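Local coordinates for protein LEOA (Escherichia coli, PDB 4AUR) that probably hydrolyses GTP as a bacterial member of the dynamin family, pairing a P-loop GTPase domain with a long helical stalk, at residues Asp180-Leu185 against Asp192-Ile197; Ser227-Asn230 against Tyr236-Thr239; Asp304-Arg309 against Thr397-Ser402; Asp350-Met355 against Leu359-Asp364; Ala467-Pro472 against Glu493-Glu498. All coordinates share one frame; numbering follows the deposited sequence.

Contact 1: Asp180-Leu185 against Asp192-Ile197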
# COMPACT_ATOMS: atom_id res chain seq x y z
N ASP A 180 -34.11 19.24 44.64
CA ASP A 180 -34.56 20.25 45.60
C ASP A 180 -34.67 19.68 47.02
O ASP A 180 -34.13 20.27 47.96
CB ASP A 180 -35.88 20.94 45.17
CG ASP A 180 -36.97 19.96 44.72
OD1 ASP A 180 -36.65 18.83 44.32
OD2 ASP A 180 -38.17 20.34 44.74
N GLU A 181 -35.31 18.53 47.18
CA GLU A 181 -35.46 17.96 48.53
C GLU A 181 -34.23 17.19 48.98
O GLU A 181 -34.34 16.28 49.78
CB GLU A 181 -36.75 17.15 48.69
CG GLU A 181 -37.02 16.05 47.67
CD GLU A 181 -38.44 16.15 47.10
OE1 GLU A 181 -38.83 17.27 46.71
OE2 GLU A 181 -39.15 15.13 47.05
N VAL A 182 -33.07 17.58 48.48
CA VAL A 182 -31.80 17.13 49.05
C VAL A 182 -30.81 18.30 49.27
O VAL A 182 -29.80 18.13 49.95
CB VAL A 182 -31.19 16.01 48.17
CG1 VAL A 182 -29.74 15.72 48.52
CG2 VAL A 182 -32.02 14.74 48.31
N THR A 183 -31.12 19.48 48.74
CA THR A 183 -30.15 20.58 48.71
C THR A 183 -30.82 21.91 48.38
O THR A 183 -31.99 21.95 48.01
CB THR A 183 -29.00 20.26 47.72
OG1 THR A 183 -27.75 20.23 48.42
CG2 THR A 183 -28.87 21.27 46.60
N SER A 184 -30.07 23.00 48.55
CA SER A 184 -30.49 24.33 48.10
C SER A 184 -30.22 24.45 46.60
O SER A 184 -29.11 24.21 46.14
CB SER A 184 -29.73 25.43 48.88
OG SER A 184 -30.06 26.75 48.46
N LEU A 185 -31.24 24.82 45.84
CA LEU A 185 -31.06 25.11 44.42
C LEU A 185 -30.35 26.45 44.19
O LEU A 185 -29.95 26.78 43.06
CB LEU A 185 -32.41 25.10 43.70
CG LEU A 185 -33.26 23.84 43.93
CD1 LEU A 185 -34.61 24.01 43.26
CD2 LEU A 185 -32.55 22.60 43.42
N ASP A 192 -23.53 20.97 43.75
CA ASP A 192 -22.50 20.14 43.11
C ASP A 192 -21.88 19.15 44.07
O ASP A 192 -21.43 18.09 43.64
CB ASP A 192 -21.38 21.00 42.49
CG ASP A 192 -21.85 21.80 41.28
OD1 ASP A 192 -22.98 21.55 40.78
OD2 ASP A 192 -21.10 22.69 40.83
N GLU A 193 -21.85 19.49 45.36
CA GLU A 193 -21.35 18.55 46.38
C GLU A 193 -22.32 17.39 46.58
O GLU A 193 -21.90 16.24 46.59
CB GLU A 193 -21.06 19.25 47.73
CG GLU A 193 -19.94 18.59 48.53
CD GLU A 193 -20.00 18.84 50.04
OE1 GLU A 193 -20.42 19.94 50.47
OE2 GLU A 193 -19.61 17.92 50.80
N GLN A 194 -23.61 17.69 46.73
CA GLN A 194 -24.62 16.64 46.90
C GLN A 194 -24.87 15.91 45.59
O GLN A 194 -25.16 14.72 45.60
CB GLN A 194 -25.95 17.17 47.44
CG GLN A 194 -26.06 17.23 48.97
CD GLN A 194 -26.08 15.86 49.62
OE1 GLN A 194 -25.13 15.09 49.50
NE2 GLN A 194 -27.16 15.55 50.35
N ALA A 195 -24.78 16.62 44.47
CA ALA A 195 -24.99 16.01 43.16
C ALA A 195 -23.91 14.99 42.84
O ALA A 195 -24.19 14.00 42.17
CB ALA A 195 -25.06 17.06 42.06
N ALA A 196 -22.69 15.23 43.30
CA ALA A 196 -21.61 14.29 43.04
C ALA A 196 -21.70 13.09 43.96
O ALA A 196 -21.32 12.00 43.56
CB ALA A 196 -20.25 14.96 43.19
N ILE A 197 -22.18 13.30 45.18
CA ILE A 197 -22.33 12.19 46.13
C ILE A 197 -23.47 11.29 45.68
O ILE A 197 -23.32 10.06 45.69
CB ILE A 197 -22.54 12.70 47.58
CG1 ILE A 197 -21.27 13.40 48.06
CG2 ILE A 197 -22.86 11.56 48.54
CD1 ILE A 197 -21.32 13.89 49.49
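Gln194, on helix 188-209, lays its side chain against Val182 and Thr183 in the loop that leads from strand 172-177 of the P-loop GTPase domain into that same helix. Asp180 at the head of this loop closes a sequence that fits the Asn-Lys-x-Asp (G4) signature, which in relatives reads the guanine base. A bond from Thr183 N to Asp180 O (3.2 Å) bends the backbone just beyond it.

Gln194 gives up the most surface. Its chain folds over at chi2 (-67°), which brings the carboxamide across Val182 at about a right angle. Val182 answers with one branch, placed anti to the backbone N (chi1 167°): Val182 CG1 is 3.2 Å from Gln194 NE2 and 3.8 Å from Gln194 CD. The contact is van der Waals in kind, a methyl against the end of an amide. Thr183 runs past Gln194 in the opposite direction, and its side chain also touches Leu190 and Phe191 of the helix. Glutamine suits this seam at the surface of the domain: its methylenes lie beside Thr183 while its amide end reaches the Val182 methyl. Thr183 OG1 lies 3.5 Å from Gln194 CG, with Gln194 CB only a little farther away.

Contact 2: Ser227-Asn230 against Tyr236-Thr239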
# COMPACT_ATOMS: atom_id res chain seq x y z
N SER A 227 -36.86 18.67 38.07
CA SER A 227 -37.90 18.98 37.08
C SER A 227 -38.94 20.02 37.50
O SER A 227 -39.35 20.86 36.69
CB SER A 227 -38.66 17.70 36.73
OG SER A 227 -39.46 17.29 37.82
N ASN A 228 -39.38 19.93 38.75
CA ASN A 228 -40.45 20.76 39.30
C ASN A 228 -40.00 21.26 40.67
O ASN A 228 -40.38 20.68 41.68
CB ASN A 228 -41.73 19.91 39.41
CG ASN A 228 -42.91 20.69 39.96
OD1 ASN A 228 -42.86 21.91 40.15
ND2 ASN A 228 -44.01 19.97 40.20
N PRO A 229 -39.17 22.31 40.71
CA PRO A 229 -38.54 22.73 41.97
C PRO A 229 -39.48 23.54 42.86
O PRO A 229 -40.34 24.26 42.36
CB PRO A 229 -37.35 23.57 41.50
CG PRO A 229 -37.73 24.09 40.17
CD PRO A 229 -38.81 23.20 39.59
N ASN A 230 -39.28 23.42 44.18
CA ASN A 230 -40.17 23.99 45.20
C ASN A 230 -41.53 23.28 45.22
O ASN A 230 -42.15 23.14 46.27
CB ASN A 230 -40.37 25.52 45.04
CG ASN A 230 -39.13 26.34 45.43
OD1 ASN A 230 -39.24 27.55 45.68
ND2 ASN A 230 -37.96 25.69 45.49
N TYR A 236 -46.35 27.19 35.68
CA TYR A 236 -45.77 28.37 36.30
C TYR A 236 -44.31 28.60 35.90
O TYR A 236 -43.96 29.71 35.48
CB TYR A 236 -45.90 28.29 37.83
CG TYR A 236 -44.95 29.18 38.63
CD1 TYR A 236 -45.07 30.57 38.61
CD2 TYR A 236 -43.96 28.62 39.42
CE1 TYR A 236 -44.21 31.38 39.34
CE2 TYR A 236 -43.10 29.41 40.16
CZ TYR A 236 -43.23 30.78 40.12
OH TYR A 236 -42.36 31.54 40.87
N TRP A 237 -43.47 27.58 36.01
CA TRP A 237 -42.02 27.75 35.77
C TRP A 237 -41.66 28.11 34.31
O TRP A 237 -40.64 28.77 34.05
CB TRP A 237 -41.24 26.53 36.24
CG TRP A 237 -41.00 26.44 37.74
CD1 TRP A 237 -41.53 25.52 38.60
CD2 TRP A 237 -40.14 27.28 38.54
NE1 TRP A 237 -41.06 25.73 39.88
CE2 TRP A 237 -40.21 26.80 39.87
CE3 TRP A 237 -39.33 28.39 38.26
CZ2 TRP A 237 -39.51 27.40 40.92
CZ3 TRP A 237 -38.63 28.98 39.31
CH2 TRP A 237 -38.73 28.49 40.62
N PHE A 238 -42.49 27.70 33.35
CA PHE A 238 -42.26 28.11 31.97
C PHE A 238 -42.47 29.61 31.77
O PHE A 238 -41.87 30.21 30.88
CB PHE A 238 -43.14 27.32 30.98
CG PHE A 238 -42.82 25.85 30.91
CD1 PHE A 238 -41.55 25.37 31.23
CD2 PHE A 238 -43.78 24.94 30.52
CE1 PHE A 238 -41.27 24.02 31.17
CE2 PHE A 238 -43.50 23.59 30.44
CZ PHE A 238 -42.24 23.13 30.77
N THR A 239 -43.29 30.22 32.63
CA THR A 239 -43.48 31.66 32.58
C THR A 239 -42.18 32.37 32.92
O THR A 239 -42.00 33.50 32.49
CB THR A 239 -44.58 32.16 33.55
OG1 THR A 239 -44.10 32.11 34.90
CG2 THR A 239 -45.88 31.34 33.40
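The indole of Trp237 is sandwiched. On one face lies the Pro229 ring, on the opposite face the ring of its own neighbour Tyr236, whose CE2 stands 3.9 Å above the indole plane, over its centre. At the edge, near the indole plane, Asn228 OD1 comes to 4.1 Å from Trp237 CD1, with amide and ring planes 79° apart. The loop 227-230 follows strand 221-224 of the P-loop GTPase fold, and its place there is consistent with the G5 loop of the nucleotide pocket; Asn228 lies near the presumed Walker A residues.

Proline is well matched to tryptophan, since its C-H groups, polarised by the ring nitrogen, can point at the pi face. The contact is a CH-pi interaction: Pro229 CD is 3.8 Å from the centroid of the five-membered ring of Trp237, and Pro229 CG is 3.7 Å from Trp237 CE2.

The same proline supplies a polar partner. Trp237 NE1 donates to Pro229 O along a somewhat bent path (139°); it meets a lone pair in the carbonyl plane, while Pro229 O lies 20° out of the plane of the indole. This pays for burying the N-H and, together with the two covered faces, helps hold the ring's rotation. Asn228 OD1 also accepts a weak bond from Gly233 N. The indole bond itself, Trp237 NE1 to Pro229 O, measures 3.0 Å.

Contact 3: Asp304-Arg309 against Thr397-Ser402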
# COMPACT_ATOMS: atom_id res chain seq x y z
N ASP A 304 9.16 -1.16 -13.24
CA ASP A 304 9.17 -0.24 -14.36
C ASP A 304 10.48 0.55 -14.34
O ASP A 304 11.04 0.84 -15.37
CB ASP A 304 7.95 0.69 -14.26
CG ASP A 304 7.62 1.39 -15.58
OD1 ASP A 304 8.25 1.08 -16.62
OD2 ASP A 304 6.70 2.25 -15.59
N GLU A 305 10.97 0.85 -13.14
CA GLU A 305 12.17 1.65 -12.99
C GLU A 305 13.42 0.82 -13.29
O GLU A 305 14.36 1.32 -13.92
CB GLU A 305 12.21 2.26 -11.59
CG GLU A 305 11.12 3.31 -11.38
CD GLU A 305 10.86 3.69 -9.91
OE1 GLU A 305 11.40 3.01 -9.00
OE2 GLU A 305 10.10 4.67 -9.67
N ASP A 306 13.43 -0.43 -12.84
CA ASP A 306 14.46 -1.40 -13.24
C ASP A 306 14.60 -1.47 -14.75
O ASP A 306 15.70 -1.51 -15.26
CB ASP A 306 14.11 -2.81 -12.76
CG ASP A 306 14.44 -3.07 -11.30
OD1 ASP A 306 14.97 -2.18 -10.59
OD2 ASP A 306 14.17 -4.20 -10.84
N MSE A 307 13.49 -1.53 -15.49
CA MSE A 307 13.60 -1.71 -16.95
C MSE A 307 14.42 -0.59 -17.53
O MSE A 307 15.28 -0.83 -18.36
CB MSE A 307 12.27 -1.77 -17.70
CG MSE A 307 11.31 -2.85 -17.19
SE MSE A 307 12.00 -4.65 -17.59
CE MSE A 307 11.99 -5.35 -15.75
N HIS A 308 14.16 0.64 -17.09
CA HIS A 308 14.91 1.79 -17.58
C HIS A 308 16.34 1.73 -17.07
O HIS A 308 17.27 1.91 -17.83
CB HIS A 308 14.19 3.11 -17.22
CG HIS A 308 12.88 3.28 -17.94
ND1 HIS A 308 12.80 3.44 -19.31
CD2 HIS A 308 11.60 3.24 -17.49
CE1 HIS A 308 11.53 3.51 -19.67
NE2 HIS A 308 10.78 3.40 -18.59
N ARG A 309 16.50 1.40 -15.80
CA ARG A 309 17.80 1.09 -15.24
C ARG A 309 18.58 0.05 -16.05
O ARG A 309 19.78 0.17 -16.20
CB ARG A 309 17.64 0.62 -13.81
CG ARG A 309 18.91 0.13 -13.15
CD ARG A 309 18.68 -0.08 -11.67
NE ARG A 309 19.89 -0.52 -10.98
CZ ARG A 309 20.13 -0.35 -9.68
NH1 ARG A 309 19.24 0.25 -8.88
NH2 ARG A 309 21.27 -0.81 -9.15
N THR A 397 20.77 -8.99 -12.57
CA THR A 397 20.52 -10.16 -11.75
C THR A 397 20.26 -9.75 -10.31
O THR A 397 19.45 -10.35 -9.64
CB THR A 397 21.68 -11.16 -11.92
OG1 THR A 397 21.47 -11.89 -13.13
CG2 THR A 397 21.81 -12.13 -10.77
N ARG A 398 20.92 -8.72 -9.83
CA ARG A 398 20.64 -8.30 -8.46
C ARG A 398 19.21 -7.73 -8.29
O ARG A 398 18.53 -8.02 -7.31
CB ARG A 398 21.70 -7.29 -7.97
CG ARG A 398 21.30 -6.62 -6.67
CD ARG A 398 22.45 -6.03 -5.87
NE ARG A 398 22.02 -5.83 -4.48
CZ ARG A 398 22.79 -5.42 -3.49
NH1 ARG A 398 24.08 -5.14 -3.70
NH2 ARG A 398 22.28 -5.29 -2.27
N GLN A 399 18.79 -6.91 -9.24
CA GLN A 399 17.50 -6.23 -9.18
C GLN A 399 16.30 -7.17 -9.40
O GLN A 399 15.27 -7.05 -8.75
CB GLN A 399 17.46 -5.13 -10.24
CG GLN A 399 18.43 -4.01 -9.99
CD GLN A 399 18.48 -3.59 -8.55
OE1 GLN A 399 17.46 -3.31 -7.93
NE2 GLN A 399 19.68 -3.52 -8.00
N LEU A 400 16.44 -8.08 -10.35
CA LEU A 400 15.45 -9.14 -10.56
C LEU A 400 15.23 -9.92 -9.29
O LEU A 400 14.11 -10.32 -8.97
CB LEU A 400 15.94 -10.10 -11.63
CG LEU A 400 15.97 -9.55 -13.02
CD1 LEU A 400 16.35 -10.65 -13.99
CD2 LEU A 400 14.62 -8.94 -13.37
N SER A 401 16.32 -10.17 -8.57
CA SER A 401 16.23 -10.95 -7.37
C SER A 401 15.57 -10.18 -6.26
O SER A 401 15.02 -10.79 -5.37
CB SER A 401 17.62 -11.43 -6.97
OG SER A 401 18.05 -12.39 -7.92
N SER A 402 15.64 -8.86 -6.28
CA SER A 402 15.00 -8.09 -5.21
C SER A 402 13.51 -7.89 -5.49
O SER A 402 12.76 -7.60 -4.58
CB SER A 402 15.69 -6.75 -4.99
OG SER A 402 15.62 -6.00 -6.17
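Stacking comes first: Gln399 of helix 368-408 lays its carboxamide against one face of the Arg309 guanidinium on helix 275-343, the two planes only 22° apart. Arg309 gets there with CG anti to the backbone N (chi1 174°) and an extended chain, while Gln399 bends at chi2 and crosses it at about a right angle. Gln399 NE2 and Arg309 NH2 approach to 3.3 Å, but both are donors, so they share a stack and not a bond. The polar grip on the arginine comes from Asp395, which forms a salt bridge with NE.

Van der Waals packing joins Asp306 to the root of the same glutamine. Asp306 OD2 lies 3.5 Å from Gln399 CB, and the carboxylate and amide planes stand 81° apart.

Charge and hydrogen bonding are supplied largely by Lys302, a turn before Asp306. Within its own helix Lys302 NZ forms a salt bridge with Asp306 OD2; across to the other helix it bonds to both Gln399 O and Ser402 OG, tying the two together. Ser402 OG in turn donates to Gln399 O at 2.8 Å.

Apolar contacts continue beside this polar stripe, where Met307 (selenomethionine) and Leu400 both reach Leu542 of helix 530-544. Helices 275-343 and 368-408 run antiparallel here; such pairing of long antiparallel helices is characteristic of the helical stalk of dynamin-like proteins.

Contact 4: Asp350-Met355 against Leu359-Asp364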
# COMPACT_ATOMS: atom_id res chain seq x y z
N ASP A 350 71.52 -6.59 -40.01
CA ASP A 350 70.60 -6.30 -38.95
C ASP A 350 69.36 -7.16 -38.92
O ASP A 350 68.62 -7.11 -37.94
CB ASP A 350 70.11 -4.87 -39.08
CG ASP A 350 71.20 -3.87 -38.91
OD1 ASP A 350 71.78 -3.78 -37.80
OD2 ASP A 350 71.48 -3.17 -39.90
N ILE A 351 69.16 -7.94 -39.97
CA ILE A 351 67.89 -8.58 -40.26
C ILE A 351 67.59 -9.71 -39.31
O ILE A 351 66.50 -9.79 -38.77
CB ILE A 351 67.87 -9.16 -41.69
CG1 ILE A 351 67.98 -8.06 -42.74
CG2 ILE A 351 66.59 -9.90 -41.97
CD1 ILE A 351 66.79 -7.12 -42.78
N ARG A 352 68.55 -10.61 -39.14
CA ARG A 352 68.36 -11.76 -38.30
C ARG A 352 68.13 -11.30 -36.88
O ARG A 352 67.16 -11.69 -36.26
CB ARG A 352 69.55 -12.72 -38.42
CG ARG A 352 69.63 -13.84 -37.40
CD ARG A 352 68.38 -14.71 -37.30
NE ARG A 352 68.61 -15.73 -36.28
CZ ARG A 352 69.18 -16.92 -36.49
NH1 ARG A 352 69.55 -17.31 -37.70
NH2 ARG A 352 69.35 -17.74 -35.46
N PRO A 353 69.00 -10.43 -36.36
CA PRO A 353 68.65 -9.97 -35.01
C PRO A 353 67.22 -9.50 -34.91
O PRO A 353 66.58 -9.73 -33.91
CB PRO A 353 69.60 -8.81 -34.77
CG PRO A 353 70.75 -9.06 -35.66
CD PRO A 353 70.27 -9.88 -36.83
N PHE A 354 66.73 -8.84 -35.96
CA PHE A 354 65.40 -8.27 -35.95
C PHE A 354 64.34 -9.34 -35.90
O PHE A 354 63.46 -9.27 -35.08
CB PHE A 354 65.17 -7.39 -37.16
CG PHE A 354 63.75 -6.89 -37.28
CD1 PHE A 354 63.29 -5.88 -36.46
CD2 PHE A 354 62.88 -7.44 -38.21
CE1 PHE A 354 62.00 -5.42 -36.57
CE2 PHE A 354 61.58 -6.99 -38.31
CZ PHE A 354 61.13 -5.98 -37.49
N MSE A 355 64.43 -10.34 -36.77
CA MSE A 355 63.48 -11.44 -36.79
C MSE A 355 63.47 -12.18 -35.47
O MSE A 355 62.41 -12.59 -34.99
CB MSE A 355 63.87 -12.40 -37.90
CG MSE A 355 63.81 -11.79 -39.29
SE MSE A 355 64.57 -12.96 -40.71
CE MSE A 355 64.38 -14.73 -39.88
N LEU A 359 60.03 -10.58 -34.01
CA LEU A 359 59.04 -11.38 -34.73
C LEU A 359 58.98 -12.83 -34.33
O LEU A 359 57.91 -13.41 -34.21
CB LEU A 359 59.40 -11.36 -36.21
CG LEU A 359 59.14 -10.06 -36.97
CD1 LEU A 359 59.96 -9.93 -38.24
CD2 LEU A 359 57.68 -10.00 -37.33
N GLY A 360 60.15 -13.44 -34.18
CA GLY A 360 60.25 -14.85 -33.80
C GLY A 360 60.67 -15.62 -35.01
O GLY A 360 60.13 -15.39 -36.05
N TYR A 361 61.64 -16.53 -34.90
CA TYR A 361 62.13 -17.25 -36.08
C TYR A 361 62.44 -18.70 -35.75
O TYR A 361 63.34 -18.97 -34.98
CB TYR A 361 63.36 -16.51 -36.64
CG TYR A 361 64.03 -17.16 -37.84
CD1 TYR A 361 63.28 -17.76 -38.87
CD2 TYR A 361 65.39 -17.15 -37.96
CE1 TYR A 361 63.90 -18.35 -39.95
CE2 TYR A 361 66.02 -17.73 -39.03
CZ TYR A 361 65.28 -18.33 -40.02
OH TYR A 361 65.95 -18.91 -41.09
N THR A 362 61.69 -19.61 -36.36
CA THR A 362 61.63 -21.02 -35.96
C THR A 362 61.64 -21.92 -37.23
O THR A 362 61.50 -21.41 -38.34
CB THR A 362 60.35 -21.26 -35.13
OG1 THR A 362 60.35 -20.43 -33.98
CG2 THR A 362 60.24 -22.67 -34.65
N GLU A 363 61.81 -23.23 -37.10
CA GLU A 363 61.66 -24.10 -38.27
C GLU A 363 60.29 -23.86 -38.92
O GLU A 363 60.22 -23.64 -40.13
CB GLU A 363 61.85 -25.59 -37.90
CG GLU A 363 61.34 -26.61 -38.93
CD GLU A 363 62.13 -26.63 -40.26
OE1 GLU A 363 62.94 -25.70 -40.53
OE2 GLU A 363 61.93 -27.60 -41.03
N ASP A 364 59.23 -23.91 -38.11
CA ASP A 364 57.86 -23.47 -38.46
C ASP A 364 57.83 -22.24 -39.38
O ASP A 364 57.03 -22.17 -40.31
CB ASP A 364 57.06 -23.10 -37.19
CG ASP A 364 56.51 -24.31 -36.42
OD1 ASP A 364 56.64 -25.48 -36.88
OD2 ASP A 364 55.91 -24.08 -35.34
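At the C-terminal end of helix 351-359, in the dynamin-like helical domain, Met355 O accepts from Gly360 N, almost along the C=O axis, and from Leu359 N, the latter at 3.3 Å and from 50° above the carbonyl plane. Gly360 then leaves the helix with positive phi, an angle at which a side chain would press on the preceding carbonyl, and the chain turns off at the far end of the stalk.

Met355, modelled as selenomethionine, projects over one face of the Tyr361 ring in a Met-aromatic contact, Met355 SE 5.1 Å from the centroid; methionine's flexible chain and polarisable sulfur, here replaced by selenium, suit such a face. Arg352 meets the same ring at its edge. The two planes are 77° apart, and Tyr361 CD2 stands 3.7 Å above the Arg352 guanidinium, toward its rim. The charge has its own partners: NE makes a salt bridge with Asp356, and NH1 bonds to Ala470 O and Pro472 O. Tyr361 OH bonds to Gly471 O, which holds the ring at its far end.

On another side of the helix, Phe354 and Leu359 make an apolar contact that also packs on Ile507 of helix 489-518. Its nearest atoms are Phe354 CE2 and Leu359 CD1, at 3.4 Å.

Contact 5: Ala467-Pro472 against Glu493-Glu498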
# COMPACT_ATOMS: atom_id res chain seq x y z
N ALA A 467 65.42 -16.75 -47.05
CA ALA A 467 65.96 -17.59 -46.00
C ALA A 467 67.49 -17.56 -45.89
O ALA A 467 68.05 -17.88 -44.84
CB ALA A 467 65.49 -19.03 -46.21
N LYS A 468 68.16 -17.18 -46.98
CA LYS A 468 69.64 -17.19 -47.04
C LYS A 468 70.29 -15.99 -46.37
O LYS A 468 71.49 -16.00 -46.12
CB LYS A 468 70.10 -17.26 -48.50
CG LYS A 468 69.90 -15.96 -49.28
CD LYS A 468 69.75 -16.22 -50.77
CE LYS A 468 69.72 -14.93 -51.57
NZ LYS A 468 69.17 -15.16 -52.94
N TRP A 469 69.49 -14.94 -46.11
CA TRP A 469 69.95 -13.73 -45.41
C TRP A 469 69.69 -13.78 -43.91
O TRP A 469 70.17 -12.91 -43.17
CB TRP A 469 69.24 -12.50 -45.97
CG TRP A 469 69.62 -12.23 -47.36
CD1 TRP A 469 68.83 -12.30 -48.45
CD2 TRP A 469 70.92 -11.87 -47.82
NE1 TRP A 469 69.55 -12.00 -49.57
CE2 TRP A 469 70.84 -11.73 -49.21
CE3 TRP A 469 72.15 -11.66 -47.18
CZ2 TRP A 469 71.95 -11.39 -49.99
CZ3 TRP A 469 73.25 -11.31 -47.95
CH2 TRP A 469 73.14 -11.18 -49.34
N ALA A 470 68.90 -14.77 -43.49
CA ALA A 470 68.49 -14.93 -42.11
C ALA A 470 69.38 -15.90 -41.35
O ALA A 470 69.68 -15.69 -40.17
CB ALA A 470 67.05 -15.42 -42.06
N GLY A 471 69.78 -16.98 -42.01
CA GLY A 471 70.64 -17.96 -41.39
C GLY A 471 69.87 -19.14 -40.84
O GLY A 471 68.64 -19.09 -40.73
N PRO A 472 70.58 -20.22 -40.51
CA PRO A 472 69.92 -21.40 -39.99
C PRO A 472 69.32 -21.10 -38.62
O PRO A 472 69.98 -20.49 -37.78
CB PRO A 472 71.05 -22.41 -39.88
CG PRO A 472 72.28 -21.57 -39.69
CD PRO A 472 72.04 -20.40 -40.59
N GLU A 493 71.52 -4.03 -52.55
CA GLU A 493 70.57 -3.07 -51.98
C GLU A 493 69.17 -3.31 -52.54
O GLU A 493 68.19 -2.86 -51.95
CB GLU A 493 71.01 -1.63 -52.25
CG GLU A 493 72.26 -1.23 -51.49
CD GLU A 493 72.98 -0.04 -52.12
OE1 GLU A 493 72.29 0.88 -52.63
OE2 GLU A 493 74.23 -0.02 -52.10
N GLN A 494 69.09 -4.01 -53.68
CA GLN A 494 67.79 -4.44 -54.22
C GLN A 494 67.34 -5.71 -53.55
O GLN A 494 66.14 -5.91 -53.32
CB GLN A 494 67.87 -4.69 -55.74
CG GLN A 494 66.52 -4.84 -56.42
CD GLN A 494 65.60 -3.63 -56.25
OE1 GLN A 494 64.38 -3.74 -56.37
NE2 GLN A 494 66.19 -2.46 -55.99
N GLU A 495 68.29 -6.57 -53.24
CA GLU A 495 67.99 -7.80 -52.51
C GLU A 495 67.45 -7.45 -51.10
O GLU A 495 66.49 -8.08 -50.62
CB GLU A 495 69.25 -8.66 -52.43
CG GLU A 495 69.01 -10.09 -52.03
CD GLU A 495 68.68 -11.04 -53.17
OE1 GLU A 495 68.45 -10.58 -54.30
OE2 GLU A 495 68.66 -12.26 -52.91
N LEU A 496 68.03 -6.44 -50.47
CA LEU A 496 67.51 -5.88 -49.23
C LEU A 496 66.05 -5.39 -49.36
O LEU A 496 65.23 -5.66 -48.50
CB LEU A 496 68.39 -4.72 -48.74
CG LEU A 496 68.09 -3.98 -47.43
CD1 LEU A 496 68.23 -4.87 -46.21
CD2 LEU A 496 69.02 -2.78 -47.28
N LYS A 497 65.74 -4.68 -50.44
CA LYS A 497 64.41 -4.10 -50.60
C LYS A 497 63.32 -5.17 -50.62
O LYS A 497 62.27 -4.99 -50.02
CB LYS A 497 64.32 -3.27 -51.88
CG LYS A 497 63.11 -2.34 -51.97
CD LYS A 497 63.04 -1.35 -50.80
CE LYS A 497 64.34 -0.59 -50.59
NZ LYS A 497 64.22 0.52 -49.60
N GLU A 498 63.56 -6.27 -51.32
CA GLU A 498 62.54 -7.30 -51.44
C GLU A 498 62.45 -8.17 -50.19
O GLU A 498 61.49 -8.91 -50.02
CB GLU A 498 62.75 -8.14 -52.72
CG GLU A 498 64.00 -9.02 -52.78
CD GLU A 498 64.10 -9.83 -54.08
OE1 GLU A 498 63.77 -9.28 -55.16
OE2 GLU A 498 64.52 -11.02 -54.03
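Glu495 reaches from helix 489-518 to Lys468 and Trp469 in the loop after helix 464-467. Its CB points toward that loop, and CG lies anti to the backbone N (chi1 -165°), which carries it to the indole of Trp469: Glu495 CG is 3.2 Å from Trp469 NE1 and 3.7 Å from Trp469 CE2. There the chain bends at chi2 (87°). Glu495 CD follows at 3.8 Å from Trp469 NE1, its carboxylate turned well away from the ring plane, and the bend delivers OE2 between two donors. Lys468 NZ meets Glu495 OE2 nearly head-on at 2.9 Å, a salt bridge, with Lys468 CE close behind at 3.2 Å. Trp469 NE1 adds a weak but straight hydrogen bond to the same oxygen, 3.5 Å long, with OE2 in the plane of the indole at its edge.

Each residue suits its post. Lysine is long enough to span from loop to helix, tryptophan couples a broad apolar surface with one N-H, and glutamate offers one methylene, CG, to the indole and an acceptor for both donors. Lys468 NZ has a further partner in Tyr487 OH. Two donors converging on one oxygen, one of them positively charged, would probably stabilise the ionised carboxylate and so keep the loop tied to the helix.

The five contacts come in order along the chain except that contact 4 is nested within the loop closed by contact 3. Contacts 1 and 2 sit in the GTPase domain, after strands 172-177 and 221-224 of the central sheet; their centres are about 18 Å apart, and they touch where Leu185 packs on Pro229. Contact 3 joins helices 275-343 and 368-408 midway along the stalk, with its centre about 76 Å from that of contact 1 and 55 Å from that of contact 4. Contacts 4 and 5, with centres about 12 Å apart, meet at the far tip. With about 137 Å between the centres of contacts 1 and 5, the presumed nucleotide end and the stalk tip are widely separated, connected through long helices.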